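Local coordinates for probable glutathione reductase (Sinorhizobium meliloti, PDB 4DNA), which probably catalyses the NADPH-dependent reduction of glutathione disulfide to glutathione, as a homodimer that binds one FAD per subunit, at residues Ser172-Gly177 and Lys195-Tyr200; Phe185-His190 and Glu222-Arg227; Arg227-Asp232 and Met250-Ile255; Glu155-Ser160 and Asp258-Ala263. One frame throughout, in Å; residues are numbered along the deposited sequence.

Overall arrangement
Three of the four contacts reach the same parallel sheet, with strand order 227-229, 195-199, 172-176, 259-262. Contact 1 is its buried centre, held by main-chain bonds and aliphatic side chains. Contact 4 brings a loop against strand 259-262, near the FAD, with only two backbone bonds. Contact 3 starts at the opposite outer strand, 227-229. It lies farthest from the chain centre and relies on a histidine, a carboxylate and a lysine. Contact 2 packs helix 180-191 of the beta-alpha-beta unit against the turn into strand 227-229. It is partly buried and mixes a polar bond, a water and a CH-pi contact. Contacts 2 and 3 share Arg227.

Contact 1 (Ser172-Gly177 and Lys195-Tyr200); sequences SILIAG and KTTLIY
Ile173 and Ile175 share backbone hydrogen bonds with Thr197 and Ile199 in the beta-alpha-beta unit that opens the Rossmann-type NAD(P)-binding domain. Strands 172-176 and 195-199 run parallel, and helix 180-191 makes the crossover between them. Their axes come within 4.6 Å and cross at -17°. Five backbone bonds join them. Ile175 N gives a nearly straight bond to Thr197 O at 2.7 Å. Ile175 O accepts from Ile199 N, which sits above the carbonyl plane. The last bond runs from Gly177 N to Ile199 O at 2.8 Å.

On one face, where Thr197 and Ile199 also touch strand 227-229, the Leu174 CD1 methyl lies 3.5 Å from Thr197 CB. Ile199 CG2 lies 3.9 Å from Ala176 CB on the same face. On the other, Ile173 and Thr196 stand side by side and point the same way, against helix 180-191. Here Ile175 CG2 meets Leu198 CD1 at 4.0 Å. With CG anti to the backbone N (chi1 176°) and a bend at chi2, Leu198 carries CD1 toward the carbonyls of Ile175 and Gly177. Thr196 OG1 is satisfied by Val194 O.

Gly177 begins a GxGxxA pattern and is predicted to bind NAD(+). Its positive phi, 135°, favours glycine. The five bonds satisfy facing N-H and C=O groups, and the mostly aliphatic side chains suit a buried strand pair. The last bond holds the start of the glycine turn.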
loop_
_atom_site.group_PDB
_atom_site.type_symbol
_atom_site.label_atom_id
_atom_site.label_comp_id
_atom_site.label_asym_id
_atom_site.label_seq_id
_atom_site.Cartn_x
_atom_site.Cartn_y
_atom_site.Cartn_z
ATOM N N SER A 172 18.502 26.115 -8.164
ATOM C CA SER A 172 17.160 26.626 -7.882
ATOM C C SER A 172 16.230 26.425 -9.081
ATOM O O SER A 172 16.670 26.524 -10.232
ATOM C CB SER A 172 17.192 28.098 -7.446
ATOM O OG SER A 172 17.920 28.890 -8.365
ATOM N N ILE A 173 14.959 26.112 -8.793
ATOM C CA ILE A 173 13.892 26.039 -9.806
ATOM C C ILE A 173 12.619 26.790 -9.375
ATOM O O ILE A 173 12.271 26.834 -8.190
ATOM C CB ILE A 173 13.528 24.582 -10.199
ATOM C CG1 ILE A 173 12.842 24.555 -11.569
ATOM C CG2 ILE A 173 12.643 23.910 -9.148
ATOM C CD1 ILE A 173 12.950 23.223 -12.277
ATOM N N LEU A 174 11.931 27.374 -10.351
ATOM C CA LEU A 174 10.625 27.956 -10.118
ATOM C C LEU A 174 9.630 27.318 -11.060
ATOM O O LEU A 174 9.785 27.420 -12.276
ATOM C CB LEU A 174 10.644 29.478 -10.325
ATOM C CG LEU A 174 9.273 30.159 -10.299
ATOM C CD1 LEU A 174 8.764 30.279 -8.880
ATOM C CD2 LEU A 174 9.298 31.518 -10.967
ATOM N N ILE A 175 8.605 26.689 -10.487
ATOM C CA ILE A 175 7.584 25.992 -11.258
ATOM C C ILE A 175 6.207 26.642 -11.201
ATOM O O ILE A 175 5.528 26.590 -10.181
ATOM C CB ILE A 175 7.415 24.539 -10.800
ATOM C CG1 ILE A 175 8.728 23.786 -10.941
ATOM C CG2 ILE A 175 6.323 23.870 -11.616
ATOM C CD1 ILE A 175 8.858 22.617 -9.992
ATOM N N ALA A 176 5.795 27.221 -12.324
ATOM C CA ALA A 176 4.423 27.667 -12.522
ATOM C C ALA A 176 3.506 26.480 -12.854
ATOM O O ALA A 176 3.864 25.604 -13.659
ATOM C CB ALA A 176 4.378 28.699 -13.632
ATOM N N GLY A 177 2.331 26.447 -12.241
ATOM C CA GLY A 177 1.366 25.377 -12.488
ATOM C C GLY A 177 0.806 24.899 -11.166
ATOM O O GLY A 177 1.496 24.944 -10.152
ATOM N N LYS A 195 16.587 24.192 -4.479
ATOM C CA LYS A 195 15.755 25.225 -3.861
ATOM C C LYS A 195 14.512 25.401 -4.734
ATOM O O LYS A 195 14.602 25.924 -5.843
ATOM C CB LYS A 195 16.545 26.530 -3.743
ATOM C CG LYS A 195 15.724 27.766 -3.403
ATOM C CD LYS A 195 15.582 27.969 -1.901
ATOM C CE LYS A 195 14.876 29.285 -1.577
ATOM N NZ LYS A 195 13.393 29.154 -1.674
ATOM N N THR A 196 13.365 24.933 -4.245
ATOM C CA THR A 196 12.148 24.826 -5.072
ATOM C C THR A 196 11.079 25.876 -4.761
ATOM O O THR A 196 10.718 26.061 -3.609
ATOM C CB THR A 196 11.519 23.416 -4.962
ATOM O OG1 THR A 196 12.396 22.449 -5.547
ATOM C CG2 THR A 196 10.178 23.345 -5.680
ATOM N N THR A 197 10.566 26.550 -5.788
ATOM C CA THR A 197 9.419 27.460 -5.620
ATOM C C THR A 197 8.303 27.118 -6.604
ATOM O O THR A 197 8.555 26.892 -7.787
ATOM C CB THR A 197 9.815 28.940 -5.811
ATOM O OG1 THR A 197 11.068 29.195 -5.169
ATOM C CG2 THR A 197 8.759 29.864 -5.244
ATOM N N LEU A 198 7.071 27.085 -6.111
ATOM C CA LEU A 198 5.901 26.774 -6.945
ATOM C C LEU A 198 4.929 27.953 -6.991
ATOM O O LEU A 198 4.586 28.522 -5.944
ATOM C CB LEU A 198 5.203 25.512 -6.417
ATOM C CG LEU A 198 3.899 25.001 -7.027
ATOM C CD1 LEU A 198 4.096 24.304 -8.367
ATOM C CD2 LEU A 198 3.293 24.030 -6.043
ATOM N N ILE A 199 4.501 28.325 -8.198
ATOM C CA ILE A 199 3.562 29.440 -8.361
ATOM C C ILE A 199 2.353 29.069 -9.225
ATOM O O ILE A 199 2.460 28.332 -10.211
ATOM C CB ILE A 199 4.265 30.719 -8.858
ATOM C CG1 ILE A 199 3.323 31.929 -8.777
ATOM C CG2 ILE A 199 4.851 30.516 -10.249
ATOM C CD1 ILE A 199 3.914 33.237 -9.277
ATOM N N TYR A 200 1.195 29.586 -8.828
ATOM C CA TYR A 200 -0.074 29.162 -9.393
ATOM C C TYR A 200 -1.069 30.293 -9.372
ATOM O O TYR A 200 -1.152 31.026 -8.406
ATOM C CB TYR A 200 -0.631 27.995 -8.580
ATOM C CG TYR A 200 -1.883 27.343 -9.150
ATOM C CD1 TYR A 200 -2.077 27.199 -10.550
ATOM C CD2 TYR A 200 -2.860 26.833 -8.294
ATOM C CE1 TYR A 200 -3.221 26.585 -11.062
ATOM C CE2 TYR A 200 -4.002 26.214 -8.798
ATOM C CZ TYR A 200 -4.184 26.088 -10.174
ATOM O OH TYR A 200 -5.329 25.450 -10.626
#

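Contact 2 (Phe185-His190 and Glu222-Arg227); sequences FANIFH and EEKGIR
The imidazole of His190 lies against Ile226, with the isoleucine over one ring face. Ile226 CG1 is 3.8 Å from the ring centroid and 29° off the ring normal, a CH-pi contact. The CD1 methyl continues past the ring and reaches His190 CB at 3.6 Å. The ring can meet it because His190 CG is anti to the backbone N (chi1 179°), which carries the imidazole outward from helix 180-191. A water lies at the ring edge, in its plane, 2.7 Å from ND1. The same water donates to Gly225 O at 3.0 Å and so bridges ring and backbone. With an alanine in place of His190, the water is likely to lose its imidazole partner and Ile226 CG1 the ring it packs on.

Helix 180-191 is the crossover helix of the beta-alpha-beta unit. It faces the end of helix 211-223, which closes in a Schellman motif with Gly225 at positive phi as the C-prime residue. Ile226 N bonds to Met221 O, and Gly225 N bonds to Glu222 O. The chain then enters strand 227-229.

Lys224 and Asn187 cross at about a right angle. Lys224 is extended beyond CG and brings NZ to Asn187 OD1 at 2.8 Å. The ammonium approaches nearly head-on to the amide oxygen, at a C=O...donor angle of 163°. NZ has a second acceptor in Gln348 O. Asn187 ND2 bonds to Val183 O, one turn back in helix 180-191, so both ends of the amide are held and its flip is fixed.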
loop_
_atom_site.group_PDB
_atom_site.type_symbol
_atom_site.label_atom_id
_atom_site.label_comp_id
_atom_site.label_asym_id
_atom_site.label_seq_id
_atom_site.Cartn_x
_atom_site.Cartn_y
_atom_site.Cartn_z
ATOM N N PHE A 185 6.855 17.298 -9.793
ATOM C CA PHE A 185 8.182 17.818 -10.053
ATOM C C PHE A 185 8.754 18.638 -8.906
ATOM O O PHE A 185 9.890 18.420 -8.503
ATOM C CB PHE A 185 8.204 18.595 -11.360
ATOM C CG PHE A 185 8.470 17.729 -12.537
ATOM C CD1 PHE A 185 9.757 17.275 -12.797
ATOM C CD2 PHE A 185 7.439 17.312 -13.357
ATOM C CE1 PHE A 185 10.020 16.443 -13.869
ATOM C CE2 PHE A 185 7.698 16.478 -14.437
ATOM C CZ PHE A 185 8.991 16.053 -14.698
ATOM N N ALA A 186 7.956 19.556 -8.369
ATOM C CA ALA A 186 8.375 20.356 -7.232
ATOM C C ALA A 186 8.852 19.464 -6.116
ATOM O O ALA A 186 9.875 19.732 -5.489
ATOM C CB ALA A 186 7.247 21.234 -6.751
ATOM N N ASN A 187 8.116 18.393 -5.867
ATOM C CA ASN A 187 8.550 17.428 -4.869
ATOM C C ASN A 187 9.803 16.655 -5.285
ATOM O O ASN A 187 10.679 16.419 -4.450
ATOM C CB ASN A 187 7.409 16.501 -4.483
ATOM C CG ASN A 187 6.472 17.152 -3.500
ATOM O OD1 ASN A 187 6.747 17.183 -2.302
ATOM N ND2 ASN A 187 5.367 17.694 -3.993
ATOM N N ILE A 188 9.892 16.278 -6.560
ATOM C CA ILE A 188 11.067 15.565 -7.033
ATOM C C ILE A 188 12.290 16.462 -6.821
ATOM O O ILE A 188 13.226 16.093 -6.108
ATOM C CB ILE A 188 10.928 15.087 -8.505
ATOM C CG1 ILE A 188 9.985 13.882 -8.588
ATOM C CG2 ILE A 188 12.272 14.667 -9.073
ATOM C CD1 ILE A 188 9.331 13.705 -9.935
ATOM N N PHE A 189 12.262 17.659 -7.393
ATOM C CA PHE A 189 13.399 18.558 -7.282
ATOM C C PHE A 189 13.745 18.893 -5.843
ATOM O O PHE A 189 14.920 18.879 -5.482
ATOM C CB PHE A 189 13.215 19.822 -8.130
ATOM C CG PHE A 189 13.364 19.573 -9.600
ATOM C CD1 PHE A 189 14.479 18.895 -10.096
ATOM C CD2 PHE A 189 12.392 19.993 -10.494
ATOM C CE1 PHE A 189 14.626 18.645 -11.450
ATOM C CE2 PHE A 189 12.537 19.755 -11.851
ATOM C CZ PHE A 189 13.652 19.075 -12.332
ATOM N N HIS A 190 12.736 19.171 -5.021
ATOM C CA HIS A 190 12.996 19.501 -3.620
ATOM C C HIS A 190 13.725 18.393 -2.935
ATOM O O HIS A 190 14.748 18.628 -2.303
ATOM C CB HIS A 190 11.733 19.837 -2.837
ATOM C CG HIS A 190 12.006 20.156 -1.386
ATOM N ND1 HIS A 190 12.327 21.398 -0.965
ATOM C CD2 HIS A 190 12.037 19.338 -0.257
ATOM C CE1 HIS A 190 12.537 21.381 0.361
ATOM N NE2 HIS A 190 12.361 20.122 0.795
ATOM N N GLU A 222 5.047 23.248 2.246
ATOM C CA GLU A 222 5.714 24.462 2.716
ATOM C C GLU A 222 6.356 24.291 4.091
ATOM O O GLU A 222 7.354 24.939 4.411
ATOM C CB GLU A 222 4.838 25.713 2.588
ATOM C CG GLU A 222 3.674 25.858 3.549
ATOM C CD GLU A 222 2.975 27.204 3.373
ATOM O OE1 GLU A 222 3.232 27.878 2.342
ATOM O OE2 GLU A 222 2.170 27.598 4.256
ATOM N N GLU A 223 5.799 23.372 4.871
ATOM C CA GLU A 223 6.404 22.919 6.129
ATOM C C GLU A 223 7.814 22.385 5.884
ATOM O O GLU A 223 8.688 22.564 6.721
ATOM C CB GLU A 223 5.543 21.816 6.758
ATOM C CG GLU A 223 5.458 21.826 8.276
ATOM C CD GLU A 223 6.667 21.202 8.964
ATOM O OE1 GLU A 223 7.302 20.288 8.380
ATOM O OE2 GLU A 223 6.987 21.634 10.103
ATOM N N LYS A 224 8.042 21.746 4.731
ATOM C CA LYS A 224 9.350 21.135 4.458
ATOM C C LYS A 224 10.305 21.999 3.635
ATOM O O LYS A 224 11.380 21.542 3.254
ATOM C CB LYS A 224 9.216 19.707 3.890
ATOM C CG LYS A 224 8.825 19.588 2.436
ATOM C CD LYS A 224 8.645 18.124 2.055
ATOM C CE LYS A 224 7.781 17.975 0.807
ATOM N NZ LYS A 224 7.879 16.633 0.161
ATOM N N GLY A 225 9.927 23.248 3.385
ATOM C CA GLY A 225 10.821 24.180 2.709
ATOM C C GLY A 225 10.497 24.429 1.251
ATOM O O GLY A 225 11.372 24.779 0.465
ATOM N N ILE A 226 9.242 24.247 0.866
ATOM C CA ILE A 226 8.840 24.633 -0.481
ATOM C C ILE A 226 8.020 25.922 -0.417
ATOM O O ILE A 226 7.034 26.016 0.319
ATOM C CB ILE A 226 8.123 23.489 -1.241
ATOM C CG1 ILE A 226 9.019 22.236 -1.256
ATOM C CG2 ILE A 226 7.762 23.934 -2.653
ATOM C CD1 ILE A 226 8.437 21.012 -1.936
ATOM N N ARG A 227 8.462 26.928 -1.158
ATOM C CA ARG A 227 7.748 28.177 -1.204
ATOM C C ARG A 227 6.600 28.005 -2.185
ATOM O O ARG A 227 6.819 27.648 -3.347
ATOM C CB ARG A 227 8.675 29.309 -1.637
ATOM C CG ARG A 227 8.244 30.671 -1.132
ATOM C CD ARG A 227 8.801 31.781 -2.004
ATOM N NE ARG A 227 8.279 33.090 -1.607
ATOM C CZ ARG A 227 8.674 34.259 -2.121
ATOM N NH1 ARG A 227 9.609 34.305 -3.071
ATOM N NH2 ARG A 227 8.126 35.394 -1.685
HETATM O O HOH W 1 13.365 23.841 -1.594
#

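Contact 3 (Arg227-Asp232 and Met250-Ile255); sequences RILCED and MKHGEI
Leu229 and His252 form the close-packed part of this contact. Leu229 CD2 sits over one face of the imidazole, 3.6 Å from the ring centroid and 19° off its normal, a CH-pi contact. Leu229 CD1 meets Ile255 CD1 tip to tip at 3.9 Å. Asp232 OD2 lies at the ring edge, in its plane, and accepts from His252 ND1 at 2.6 Å; the position of OD2 is less certain. The carboxylate is turned 47° from the ring. Replacing His252 by an alanine would probably open a gap beside Leu229 CD2 and cost the Asp232 carboxylate a likely partner.

The outer side is looser: Arg227, Glu231 and Lys251 are exposed. The extended Lys251 chain brings NZ to Glu231 O at 3.2 Å, in the carbonyl plane. The charged ends of Glu231 and Lys251 stay beyond salt-bridge range. Lys251 N makes a weak bond to Asp232 OD1. Leu229 CD1 lies over the centre of one Arg227 guanidinium face.

Residues 250-253 link strand 245-249 to strand 254-257 of the small antiparallel sheet. They pack beside the end of strand 227-229, which pairs with 195-199 in the parallel sheet, while Ile228 touches helix 211-223.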
loop_
_atom_site.group_PDB
_atom_site.type_symbol
_atom_site.label_atom_id
_atom_site.label_comp_id
_atom_site.label_asym_id
_atom_site.label_seq_id
_atom_site.Cartn_x
_atom_site.Cartn_y
_atom_site.Cartn_z
ATOM N N ARG A 227 8.462 26.928 -1.158
ATOM C CA ARG A 227 7.748 28.177 -1.204
ATOM C C ARG A 227 6.600 28.005 -2.185
ATOM O O ARG A 227 6.819 27.648 -3.347
ATOM C CB ARG A 227 8.675 29.309 -1.637
ATOM C CG ARG A 227 8.244 30.671 -1.132
ATOM C CD ARG A 227 8.801 31.781 -2.004
ATOM N NE ARG A 227 8.279 33.090 -1.607
ATOM C CZ ARG A 227 8.674 34.259 -2.121
ATOM N NH1 ARG A 227 9.609 34.305 -3.071
ATOM N NH2 ARG A 227 8.126 35.394 -1.685
ATOM N N ILE A 228 5.374 28.210 -1.714
ATOM C CA ILE A 228 4.225 28.182 -2.608
ATOM C C ILE A 228 3.636 29.572 -2.678
ATOM O O ILE A 228 3.483 30.234 -1.665
ATOM C CB ILE A 228 3.140 27.167 -2.191
ATOM C CG1 ILE A 228 3.763 25.804 -1.876
ATOM C CG2 ILE A 228 2.068 27.033 -3.274
ATOM C CD1 ILE A 228 2.770 24.824 -1.285
ATOM N N LEU A 229 3.333 29.998 -3.895
ATOM C CA LEU A 229 2.774 31.297 -4.155
ATOM C C LEU A 229 1.460 31.147 -4.914
ATOM O O LEU A 229 1.434 30.804 -6.100
ATOM C CB LEU A 229 3.779 32.156 -4.925
ATOM C CG LEU A 229 5.095 32.378 -4.168
ATOM C CD1 LEU A 229 6.126 33.128 -4.996
ATOM C CD2 LEU A 229 4.851 33.082 -2.838
ATOM N N CYS A 230 0.366 31.392 -4.204
ATOM C CA CYS A 230 -0.966 31.273 -4.766
ATOM C C CYS A 230 -1.480 32.594 -5.363
ATOM O O CYS A 230 -0.927 33.663 -5.097
ATOM C CB CYS A 230 -1.922 30.711 -3.704
ATOM S SG CYS A 230 -1.972 28.902 -3.697
ATOM N N GLU A 231 -2.526 32.490 -6.185
ATOM C CA GLU A 231 -3.238 33.638 -6.750
ATOM C C GLU A 231 -2.292 34.589 -7.454
ATOM O O GLU A 231 -2.357 35.800 -7.249
ATOM C CB GLU A 231 -4.000 34.416 -5.664
ATOM C CG GLU A 231 -4.847 33.587 -4.703
ATOM C CD GLU A 231 -5.951 34.398 -4.055
ATOM O OE1 GLU A 231 -6.120 35.577 -4.421
ATOM O OE2 GLU A 231 -6.666 33.857 -3.191
ATOM N N ASP A 232 -1.410 34.038 -8.280
ATOM C CA ASP A 232 -0.369 34.835 -8.917
ATOM C C ASP A 232 0.103 34.207 -10.216
ATOM O O ASP A 232 -0.093 33.020 -10.445
ATOM C CB ASP A 232 0.808 35.012 -7.961
ATOM C CG ASP A 232 1.660 36.218 -8.292
ATOM O OD1 ASP A 232 1.312 37.002 -9.207
ATOM O OD2 ASP A 232 2.698 36.374 -7.620
HETATM N N MSE A 250 3.312 39.529 -10.687
HETATM C CA MSE A 250 2.392 40.610 -10.310
HETATM C C MSE A 250 2.625 40.961 -8.868
HETATM O O MSE A 250 2.834 42.134 -8.517
HETATM C CB MSE A 250 0.935 40.164 -10.393
HETATM C CG MSE A 250 0.270 40.329 -11.757
HETATM SE SE MSE A 250 -1.691 40.254 -11.493
HETATM C CE MSE A 250 -2.205 38.672 -12.571
ATOM N N LYS A 251 2.633 39.926 -8.031
ATOM C CA LYS A 251 2.529 40.086 -6.588
ATOM C C LYS A 251 3.820 39.897 -5.771
ATOM O O LYS A 251 4.015 40.577 -4.767
ATOM C CB LYS A 251 1.409 39.196 -6.062
ATOM C CG LYS A 251 0.070 39.476 -6.732
ATOM C CD LYS A 251 -1.092 38.869 -5.967
ATOM C CE LYS A 251 -2.399 39.134 -6.695
ATOM N NZ LYS A 251 -3.540 38.452 -6.027
ATOM N N HIS A 252 4.703 38.999 -6.192
ATOM C CA HIS A 252 5.895 38.717 -5.392
ATOM C C HIS A 252 7.179 39.192 -6.018
ATOM O O HIS A 252 8.221 38.552 -5.857
ATOM C CB HIS A 252 5.967 37.232 -5.056
ATOM C CG HIS A 252 4.683 36.669 -4.463
ATOM N ND1 HIS A 252 3.681 36.179 -5.225
ATOM C CD2 HIS A 252 4.271 36.524 -3.137
ATOM C CE1 HIS A 252 2.682 35.750 -4.433
ATOM N NE2 HIS A 252 3.043 35.961 -3.156
ATOM N N GLY A 253 7.119 40.334 -6.716
ATOM C CA GLY A 253 8.296 40.946 -7.368
ATOM C C GLY A 253 8.985 40.035 -8.378
ATOM O O GLY A 253 8.327 39.237 -9.067
ATOM N N GLU A 254 10.313 40.127 -8.458
ATOM C CA GLU A 254 11.074 39.292 -9.393
ATOM C C GLU A 254 11.904 38.195 -8.722
ATOM O O GLU A 254 12.686 38.462 -7.812
ATOM C CB GLU A 254 11.928 40.146 -10.345
ATOM C CG GLU A 254 12.878 41.146 -9.692
ATOM C CD GLU A 254 13.391 42.184 -10.672
ATOM O OE1 GLU A 254 12.944 42.181 -11.838
ATOM O OE2 GLU A 254 14.236 43.016 -10.278
ATOM N N ILE A 255 11.719 36.963 -9.192
ATOM C CA ILE A 255 12.366 35.798 -8.595
ATOM C C ILE A 255 13.411 35.246 -9.548
ATOM O O ILE A 255 13.119 34.987 -10.731
ATOM C CB ILE A 255 11.369 34.655 -8.259
ATOM C CG1 ILE A 255 9.956 35.191 -8.040
ATOM C CG2 ILE A 255 11.846 33.864 -7.047
ATOM C CD1 ILE A 255 9.007 34.191 -7.411
#

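Contact 4 (Glu155-Ser160 and Asp258-Ala263); sequences ELCITS and DQVMLA
The Gln259 amide turns its OE1 to the Ile158 CG2 methyl, 3.3 Å away, and the two side chains cross at about a right angle. They meet at the edge of the parallel Rossmann-type sheet, where strand 259-262 is the outermost strand in this chain. Gln259 is bent at chi2 (-80°), which folds its amide back toward Ile158. The Val260 carbonyl receives Ile158 N at 2.8 Å, with the donor tilted 27° from the carbonyl plane. The Ile158 carbonyl takes Leu262 N almost end-on, at 2.9 Å.

These bonds make a single bridge. The other side of strand 259-262 pairs with strand 172-176. Segment 157-160 runs at 68° to strand 259-262, so the bridge is local.

Apolar contacts flank it. Cys157 SG reaches Val260 CG1 at 3.7 Å, and Cys157 CB touches Leu262 CG at 3.9 Å. Ile158 CG1 packs on Met261 CB at 3.8 Å. Thr159 is the N-cap of helix 160-163, and its OG1 bonds weakly to Asn161 N. The side chain of Ser160 comes about 4 Å from the bound FAD. Phe185 of helix 180-191 touches both Ser160 and Met261. The CE methyl of Met261, modelled as selenomethionine, lies 3.4 Å from Ser160 CA.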
loop_
_atom_site.group_PDB
_atom_site.type_symbol
_atom_site.label_atom_id
_atom_site.label_comp_id
_atom_site.label_asym_id
_atom_site.label_seq_id
_atom_site.Cartn_x
_atom_site.Cartn_y
_atom_site.Cartn_z
ATOM N N GLU A 155 10.639 31.154 -24.300
ATOM C CA GLU A 155 11.662 30.311 -24.908
ATOM C C GLU A 155 12.838 30.059 -23.941
ATOM O O GLU A 155 13.755 29.304 -24.243
ATOM C CB GLU A 155 12.118 30.893 -26.265
ATOM C CG GLU A 155 12.987 32.156 -26.218
ATOM C CD GLU A 155 12.239 33.449 -25.883
ATOM O OE1 GLU A 155 11.050 33.620 -26.265
ATOM O OE2 GLU A 155 12.864 34.319 -25.233
ATOM N N LEU A 156 12.786 30.677 -22.768
ATOM C CA LEU A 156 13.820 30.492 -21.754
ATOM C C LEU A 156 13.415 29.447 -20.694
ATOM O O LEU A 156 14.229 29.046 -19.850
ATOM C CB LEU A 156 14.169 31.841 -21.113
ATOM C CG LEU A 156 14.422 32.999 -22.096
ATOM C CD1 LEU A 156 14.446 34.331 -21.375
ATOM C CD2 LEU A 156 15.698 32.804 -22.894
ATOM N N CYS A 157 12.165 28.997 -20.762
ATOM C CA CYS A 157 11.605 28.111 -19.761
ATOM C C CYS A 157 11.715 26.657 -20.162
ATOM O O CYS A 157 12.111 26.348 -21.283
ATOM C CB CYS A 157 10.152 28.467 -19.535
ATOM S SG CYS A 157 9.967 30.103 -18.822
ATOM N N ILE A 158 11.373 25.756 -19.247
ATOM C CA ILE A 158 11.406 24.335 -19.560
ATOM C C ILE A 158 10.041 23.659 -19.420
ATOM O O ILE A 158 9.141 24.180 -18.762
ATOM C CB ILE A 158 12.480 23.574 -18.752
ATOM C CG1 ILE A 158 12.296 23.772 -17.246
ATOM C CG2 ILE A 158 13.869 23.985 -19.194
ATOM C CD1 ILE A 158 13.059 22.764 -16.416
ATOM N N THR A 159 9.889 22.510 -20.073
ATOM C CA THR A 159 8.708 21.681 -19.880
ATOM C C THR A 159 9.159 20.354 -19.297
ATOM O O THR A 159 10.356 20.111 -19.134
ATOM C CB THR A 159 7.940 21.418 -21.193
ATOM O OG1 THR A 159 8.746 20.637 -22.079
ATOM C CG2 THR A 159 7.553 22.706 -21.870
ATOM N N SER A 160 8.197 19.494 -18.995
ATOM C CA SER A 160 8.497 18.143 -18.571
ATOM C C SER A 160 9.283 17.359 -19.638
ATOM O O SER A 160 9.967 16.374 -19.332
ATOM C CB SER A 160 7.210 17.427 -18.177
ATOM O OG SER A 160 6.240 17.489 -19.206
ATOM N N ASP A 258 17.656 29.089 -11.383
ATOM C CA ASP A 258 18.403 28.416 -12.446
ATOM C C ASP A 258 17.502 27.977 -13.617
ATOM O O ASP A 258 17.843 28.166 -14.778
ATOM C CB ASP A 258 19.215 27.247 -11.888
ATOM C CG ASP A 258 20.495 27.695 -11.204
ATOM O OD1 ASP A 258 21.110 28.673 -11.664
ATOM O OD2 ASP A 258 20.908 27.063 -10.213
ATOM N N GLN A 259 16.341 27.410 -13.309
ATOM C CA GLN A 259 15.383 27.021 -14.346
ATOM C C GLN A 259 13.984 27.504 -13.975
ATOM O O GLN A 259 13.650 27.627 -12.781
ATOM C CB GLN A 259 15.370 25.502 -14.554
ATOM C CG GLN A 259 16.724 24.885 -14.866
ATOM C CD GLN A 259 17.135 25.037 -16.322
ATOM O OE1 GLN A 259 16.303 25.064 -17.224
ATOM N NE2 GLN A 259 18.429 25.121 -16.552
ATOM N N VAL A 260 13.182 27.788 -15.007
ATOM C CA VAL A 260 11.766 28.120 -14.840
ATOM C C VAL A 260 10.920 27.133 -15.634
ATOM O O VAL A 260 10.920 27.150 -16.854
ATOM C CB VAL A 260 11.440 29.562 -15.279
ATOM C CG1 VAL A 260 9.947 29.827 -15.144
ATOM C CG2 VAL A 260 12.227 30.566 -14.450
HETATM N N MSE A 261 10.201 26.276 -14.926
HETATM C CA MSE A 261 9.394 25.261 -15.556
HETATM C C MSE A 261 7.979 25.713 -15.673
HETATM O O MSE A 261 7.364 26.146 -14.687
HETATM C CB MSE A 261 9.426 24.010 -14.700
HETATM C CG MSE A 261 8.755 22.853 -15.425
HETATM SE SE MSE A 261 9.039 21.278 -14.286
HETATM C CE MSE A 261 9.138 19.871 -15.655
ATOM N N LEU A 262 7.451 25.597 -16.889
ATOM C CA LEU A 262 6.024 25.754 -17.133
ATOM C C LEU A 262 5.320 24.404 -17.134
ATOM O O LEU A 262 5.532 23.581 -18.027
ATOM C CB LEU A 262 5.779 26.450 -18.451
ATOM C CG LEU A 262 6.463 27.791 -18.597
ATOM C CD1 LEU A 262 6.284 28.217 -20.038
ATOM C CD2 LEU A 262 5.894 28.810 -17.618
ATOM N N ALA A 263 4.488 24.190 -16.119
ATOM C CA ALA A 263 3.736 22.960 -15.974
ATOM C C ALA A 263 2.252 23.267 -15.913
ATOM O O ALA A 263 1.560 22.782 -15.019
ATOM C CB ALA A 263 4.174 22.220 -14.720
#